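Local atomic coordinates of DNA polymerase III beta subunit (Streptococcus pyogenes, PDB entry 2AVT), a protein that forms the sliding clamp of the replicative DNA polymerase, two copies probably closing as a ring round duplex DNA to keep the enzyme on its template. Residues 13-18 / 81-86; 88-93 / 106-111. All blocks are in the same frame, centred on the assembly; numbering follows the deposited sequence.

Interaction 1 (13-18 / 81-86)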
loop_
_atom_site.group_PDB
_atom_site.type_symbol
_atom_site.label_atom_id
_atom_site.label_comp_id
_atom_site.label_asym_id
_atom_site.label_seq_id
_atom_site.Cartn_x
_atom_site.Cartn_y
_atom_site.Cartn_z
ATOM N N HIS A 13 15.055 4.892 -13.350
ATOM C CA HIS A 13 14.169 3.989 -14.089
ATOM C C HIS A 13 14.832 2.640 -14.353
ATOM O O HIS A 13 14.228 1.598 -14.117
ATOM C CB HIS A 13 13.728 4.626 -15.408
ATOM C CG HIS A 13 12.725 5.727 -15.237
ATOM N ND1 HIS A 13 11.561 5.566 -14.512
ATOM C CD2 HIS A 13 12.706 7.000 -15.699
ATOM C CE1 HIS A 13 10.872 6.693 -14.533
ATOM N NE2 HIS A 13 11.544 7.579 -15.247
ATOM N N ALA A 14 16.074 2.660 -14.825
ATOM C CA ALA A 14 16.805 1.427 -15.111
ATOM C C ALA A 14 17.115 0.622 -13.841
ATOM O O ALA A 14 17.120 -0.606 -13.865
ATOM C CB ALA A 14 18.108 1.750 -15.849
ATOM N N LEU A 15 17.391 1.321 -12.742
ATOM C CA LEU A 15 17.688 0.668 -11.473
ATOM C C LEU A 15 16.463 -0.052 -10.929
ATOM O O LEU A 15 16.557 -1.186 -10.469
ATOM C CB LEU A 15 18.180 1.694 -10.440
ATOM C CG LEU A 15 19.617 2.187 -10.622
ATOM C CD1 LEU A 15 19.893 3.424 -9.744
ATOM C CD2 LEU A 15 20.565 1.050 -10.278
ATOM N N ASN A 16 15.312 0.611 -10.972
ATOM C CA ASN A 16 14.087 0.012 -10.465
ATOM C C ASN A 16 13.658 -1.197 -11.278
ATOM O O ASN A 16 12.973 -2.073 -10.770
ATOM C CB ASN A 16 12.956 1.033 -10.443
ATOM C CG ASN A 16 13.154 2.089 -9.377
ATOM O OD1 ASN A 16 13.896 1.882 -8.417
ATOM N ND2 ASN A 16 12.474 3.221 -9.528
ATOM N N THR A 17 14.049 -1.240 -12.545
ATOM C CA THR A 17 13.703 -2.373 -13.397
ATOM C C THR A 17 14.540 -3.579 -12.989
ATOM O O THR A 17 14.039 -4.697 -12.869
ATOM C CB THR A 17 14.004 -2.077 -14.869
ATOM O OG1 THR A 17 13.185 -0.991 -15.315
ATOM C CG2 THR A 17 13.722 -3.300 -15.722
ATOM N N THR A 18 15.831 -3.333 -12.797
ATOM C CA THR A 18 16.771 -4.371 -12.410
ATOM C C THR A 18 16.435 -4.906 -11.015
ATOM O O THR A 18 16.566 -6.103 -10.751
ATOM C CB THR A 18 18.209 -3.816 -12.400
ATOM O OG1 THR A 18 18.493 -3.199 -13.665
ATOM C CG2 THR A 18 19.208 -4.937 -12.154
ATOM N N PHE A 81 19.468 0.050 -0.878
ATOM C CA PHE A 81 20.150 1.177 -0.274
ATOM C C PHE A 81 20.696 2.135 -1.351
ATOM O O PHE A 81 20.503 3.353 -1.278
ATOM C CB PHE A 81 21.270 0.636 0.614
ATOM C CG PHE A 81 22.085 1.698 1.288
ATOM C CD1 PHE A 81 21.497 2.596 2.160
ATOM C CD2 PHE A 81 23.446 1.790 1.056
ATOM C CE1 PHE A 81 22.255 3.569 2.789
ATOM C CE2 PHE A 81 24.204 2.759 1.681
ATOM C CZ PHE A 81 23.603 3.649 2.549
ATOM N N PHE A 82 21.353 1.582 -2.363
ATOM C CA PHE A 82 21.924 2.403 -3.421
ATOM C C PHE A 82 20.861 3.192 -4.161
ATOM O O PHE A 82 21.034 4.381 -4.443
ATOM C CB PHE A 82 22.681 1.530 -4.424
ATOM C CG PHE A 82 23.251 2.299 -5.577
ATOM C CD1 PHE A 82 24.168 3.317 -5.360
ATOM C CD2 PHE A 82 22.883 1.996 -6.881
ATOM C CE1 PHE A 82 24.716 4.018 -6.430
ATOM C CE2 PHE A 82 23.425 2.693 -7.952
ATOM C CZ PHE A 82 24.344 3.703 -7.725
ATOM N N ILE A 83 19.762 2.517 -4.486
ATOM C CA ILE A 83 18.662 3.144 -5.197
ATOM C C ILE A 83 18.004 4.255 -4.388
ATOM O O ILE A 83 17.654 5.291 -4.952
ATOM C CB ILE A 83 17.606 2.101 -5.606
ATOM C CG1 ILE A 83 18.225 1.121 -6.604
ATOM C CG2 ILE A 83 16.393 2.785 -6.177
ATOM C CD1 ILE A 83 17.284 -0.030 -7.004
ATOM N N ASN A 84 17.814 4.051 -3.083
ATOM C CA ASN A 84 17.231 5.115 -2.252
ATOM C C ASN A 84 18.173 6.333 -2.245
ATOM O O ASN A 84 17.728 7.478 -2.265
ATOM C CB ASN A 84 17.013 4.653 -0.801
ATOM C CG ASN A 84 15.937 3.595 -0.681
ATOM O OD1 ASN A 84 14.955 3.605 -1.421
ATOM N ND2 ASN A 84 16.110 2.686 0.263
ATOM N N ILE A 85 19.474 6.085 -2.207
ATOM C CA ILE A 85 20.432 7.191 -2.224
ATOM C C ILE A 85 20.336 7.977 -3.542
ATOM O O ILE A 85 20.172 9.204 -3.531
ATOM C CB ILE A 85 21.859 6.681 -2.016
ATOM C CG1 ILE A 85 22.064 6.373 -0.532
ATOM C CG2 ILE A 85 22.874 7.728 -2.470
ATOM C CD1 ILE A 85 23.158 5.406 -0.277
ATOM N N ILE A 86 20.398 7.263 -4.663
ATOM C CA ILE A 86 20.313 7.878 -5.983
ATOM C C ILE A 86 19.022 8.670 -6.114
ATOM O O ILE A 86 19.021 9.799 -6.603
ATOM C CB ILE A 86 20.366 6.805 -7.108
ATOM C CG1 ILE A 86 21.763 6.188 -7.156
ATOM C CG2 ILE A 86 19.976 7.416 -8.458
ATOM C CD1 ILE A 86 22.882 7.184 -7.506
#

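Interaction 2 (88-93 / 106-111)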
loop_
_atom_site.group_PDB
_atom_site.type_symbol
_atom_site.label_atom_id
_atom_site.label_comp_id
_atom_site.label_asym_id
_atom_site.label_seq_id
_atom_site.Cartn_x
_atom_site.Cartn_y
_atom_site.Cartn_z
ATOM N N SER A 88 17.438 10.088 -3.881
ATOM C CA SER A 88 17.415 11.221 -2.967
ATOM C C SER A 88 18.332 12.366 -3.382
ATOM O O SER A 88 18.269 13.441 -2.783
ATOM C CB SER A 88 17.829 10.784 -1.561
ATOM O OG SER A 88 19.244 10.753 -1.464
ATOM N N LEU A 89 19.181 12.146 -4.387
ATOM C CA LEU A 89 20.122 13.185 -4.816
ATOM C C LEU A 89 19.379 14.370 -5.406
ATOM O O LEU A 89 18.383 14.204 -6.111
ATOM C CB LEU A 89 21.147 12.609 -5.787
ATOM C CG LEU A 89 22.100 11.657 -5.044
ATOM C CD1 LEU A 89 23.059 10.986 -6.020
ATOM C CD2 LEU A 89 22.877 12.442 -4.001
ATOM N N PRO A 90 19.867 15.588 -5.122
ATOM C CA PRO A 90 19.289 16.859 -5.565
ATOM C C PRO A 90 19.272 17.264 -7.043
ATOM O O PRO A 90 18.227 17.659 -7.549
ATOM C CB PRO A 90 20.020 17.877 -4.688
ATOM C CG PRO A 90 21.410 17.311 -4.637
ATOM C CD PRO A 90 21.169 15.804 -4.461
ATOM N N ASP A 91 20.406 17.175 -7.731
ATOM C CA ASP A 91 20.457 17.593 -9.132
ATOM C C ASP A 91 20.075 16.583 -10.206
ATOM O O ASP A 91 20.108 15.367 -9.996
ATOM C CB ASP A 91 21.837 18.164 -9.455
ATOM C CG ASP A 91 21.933 19.652 -9.157
ATOM O OD1 ASP A 91 21.588 20.071 -8.024
ATOM O OD2 ASP A 91 22.359 20.407 -10.057
ATOM N N ILE A 92 19.733 17.118 -11.373
ATOM C CA ILE A 92 19.322 16.327 -12.521
ATOM C C ILE A 92 20.386 15.337 -12.968
ATOM O O ILE A 92 20.060 14.283 -13.505
ATOM C CB ILE A 92 18.959 17.243 -13.711
ATOM C CG1 ILE A 92 17.880 18.240 -13.282
ATOM C CG2 ILE A 92 18.449 16.407 -14.877
ATOM C CD1 ILE A 92 17.477 19.238 -14.362
ATOM N N SER A 93 21.653 15.665 -12.751
ATOM C CA SER A 93 22.724 14.770 -13.152
ATOM C C SER A 93 23.605 14.320 -12.000
ATOM O O SER A 93 23.875 15.069 -11.060
ATOM C CB SER A 93 23.589 15.410 -14.248
ATOM O OG SER A 93 24.035 16.696 -13.870
ATOM N N LEU A 106 29.472 9.661 -5.087
ATOM C CA LEU A 106 28.345 10.118 -5.876
ATOM C C LEU A 106 28.226 11.627 -5.644
ATOM O O LEU A 106 28.075 12.071 -4.498
ATOM C CB LEU A 106 27.067 9.425 -5.406
ATOM C CG LEU A 106 27.074 7.889 -5.325
ATOM C CD1 LEU A 106 25.775 7.404 -4.695
ATOM C CD2 LEU A 106 27.230 7.293 -6.734
ATOM N N THR A 107 28.299 12.407 -6.721
ATOM C CA THR A 107 28.199 13.857 -6.615
ATOM C C THR A 107 27.036 14.374 -7.443
ATOM O O THR A 107 26.920 14.082 -8.643
ATOM C CB THR A 107 29.489 14.547 -7.092
ATOM O OG1 THR A 107 30.587 14.099 -6.293
ATOM C CG2 THR A 107 29.371 16.066 -6.958
ATOM N N SER A 108 26.156 15.118 -6.789
ATOM C CA SER A 108 24.992 15.691 -7.440
ATOM C C SER A 108 24.751 17.044 -6.794
ATOM O O SER A 108 24.299 17.123 -5.654
ATOM C CB SER A 108 23.765 14.799 -7.239
ATOM O OG SER A 108 22.628 15.345 -7.882
ATOM N N GLY A 109 25.050 18.106 -7.531
ATOM C CA GLY A 109 24.868 19.438 -6.990
ATOM C C GLY A 109 25.893 19.644 -5.896
ATOM O O GLY A 109 27.061 19.297 -6.059
ATOM N N LYS A 110 25.451 20.174 -4.765
ATOM C CA LYS A 110 26.337 20.436 -3.637
ATOM C C LYS A 110 26.435 19.237 -2.710
ATOM O O LYS A 110 27.067 19.321 -1.656
ATOM C CB LYS A 110 25.813 21.629 -2.843
ATOM C CG LYS A 110 25.828 22.928 -3.616
ATOM C CD LYS A 110 24.691 23.819 -3.164
ATOM C CE LYS A 110 23.368 23.085 -3.332
ATOM N NZ LYS A 110 22.200 23.994 -3.200
ATOM N N SER A 111 25.815 18.126 -3.103
ATOM C CA SER A 111 25.813 16.927 -2.277
ATOM C C SER A 111 26.808 15.865 -2.727
ATOM O O SER A 111 26.833 15.473 -3.897
ATOM C CB SER A 111 24.398 16.328 -2.243
ATOM O OG SER A 111 24.312 15.272 -1.301
HETATM O O HOH W 1 25.107 18.066 -10.401
#

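Interaction 1 (13-18 / 81-86)
L15 of helix 8-18 meets F82, I83 and I86 of helix 79-88, joining the two helices of the N-terminal clamp domain, in which a pair of helices lies against antiparallel sheets. The short segments run nearly antiparallel, at 159°, with their axes 10.5 Å apart, so side chains span most of the gap. The tight part lies round L15. Its CB packs on I83 CG1 at 3.9 Å, and I83 CD1 rests against the same CB and, at 3.7 Å, against the carbonyl oxygen L15 O. The forked end of L15 crosses the F82 side chain at about a right angle, CD1 and CD2 each 4.0 Å from F82 CE2. With CG of F82 anti to the backbone N (chi1 178°), the ring is set out from its helix so that CE2 meets both leucine methyls, CD1 approaching obliquely; I86 CG1 packs on one ring face, 3.6 Å above the plane and toward the rim. I86 CG2 adds a looser touch to L15 CD1, at 4.2 Å. I34 and L45 from the neighbouring strands also pack on L15 and extend the apolar core. The solvent side is thinner and mixed in character: at this exposed margin the amide oxygen N16 OD1 comes 3.5 Å from the methyl carbon I83 CG2.

Interaction 2 (88-93 / 106-111)
S108 OG accepts a hydrogen bond from D91 N at 2.9 Å, bent to 132° at the hydrogen, and so ties the loop after helix 79-88 to the end of strand 103-108. The same hydroxyl lies 3.3 Å from D91 O and 3.4 Å from S93 O; a bond to the latter would be weak, and the proton's choice is not settled. With OG anti to the backbone N (chi1 -179°), the S108 side chain reaches into the bend of segment 88-93, and its CB packs against L89 CB at 3.7 Å. Beyond S108 the chain reverses in a type II' beta turn from S108 to S111, a two-residue beta hairpin closed by backbone bonds in both directions between S108 and S111. G109 takes the positive phi (69°) of this turn; its CA lies 3.5 Å from D91 OD1, a close fit for the carboxylate beside the turn. A water accepts from G109 N at 2.9 Å and donates weakly to S93 O, bridging the exposed side. P90 lays its ring against the hairpin, CG 3.1 Å from S108 O and close to S111 CB, while L89 packs alongside S108 CB and reaches L106 CB with its CD1 at 4.3 Å. S111 OG bonds to E313 of the second subunit, K110 forms a salt bridge with D316 of that subunit, and the sheet continues through S111 into the other chain. The polar link between loop and turn is thus one serine hydroxyl and one water, set beside the packing of L89 and P90, whereas the polar ends of K110 and S111 bond to the second subunit instead.

In the fold
Interaction 1 uses helix 79-88 itself, interaction 2 the loop that follows it. The first is a buried helix pair whose chemistry is almost wholly apolar; the second, partly buried and farther from the centre of the chain, mixes apolar packing with polar bonds made by a hydroxyl, backbone groups and a water. L106 connects them: its CD1 packs 3.7 Å from I85 CG2 and also touches F82 and I86, so the apolar core of segments 13-18 and 81-86 runs into the inner side of segments 88-93 and 106-111. Helix 79-88 meets the second subunit by packing of F81, N84 and I85; around interaction 2, K110, S111 and S88 add polar bonds and strand pairing to that subunit.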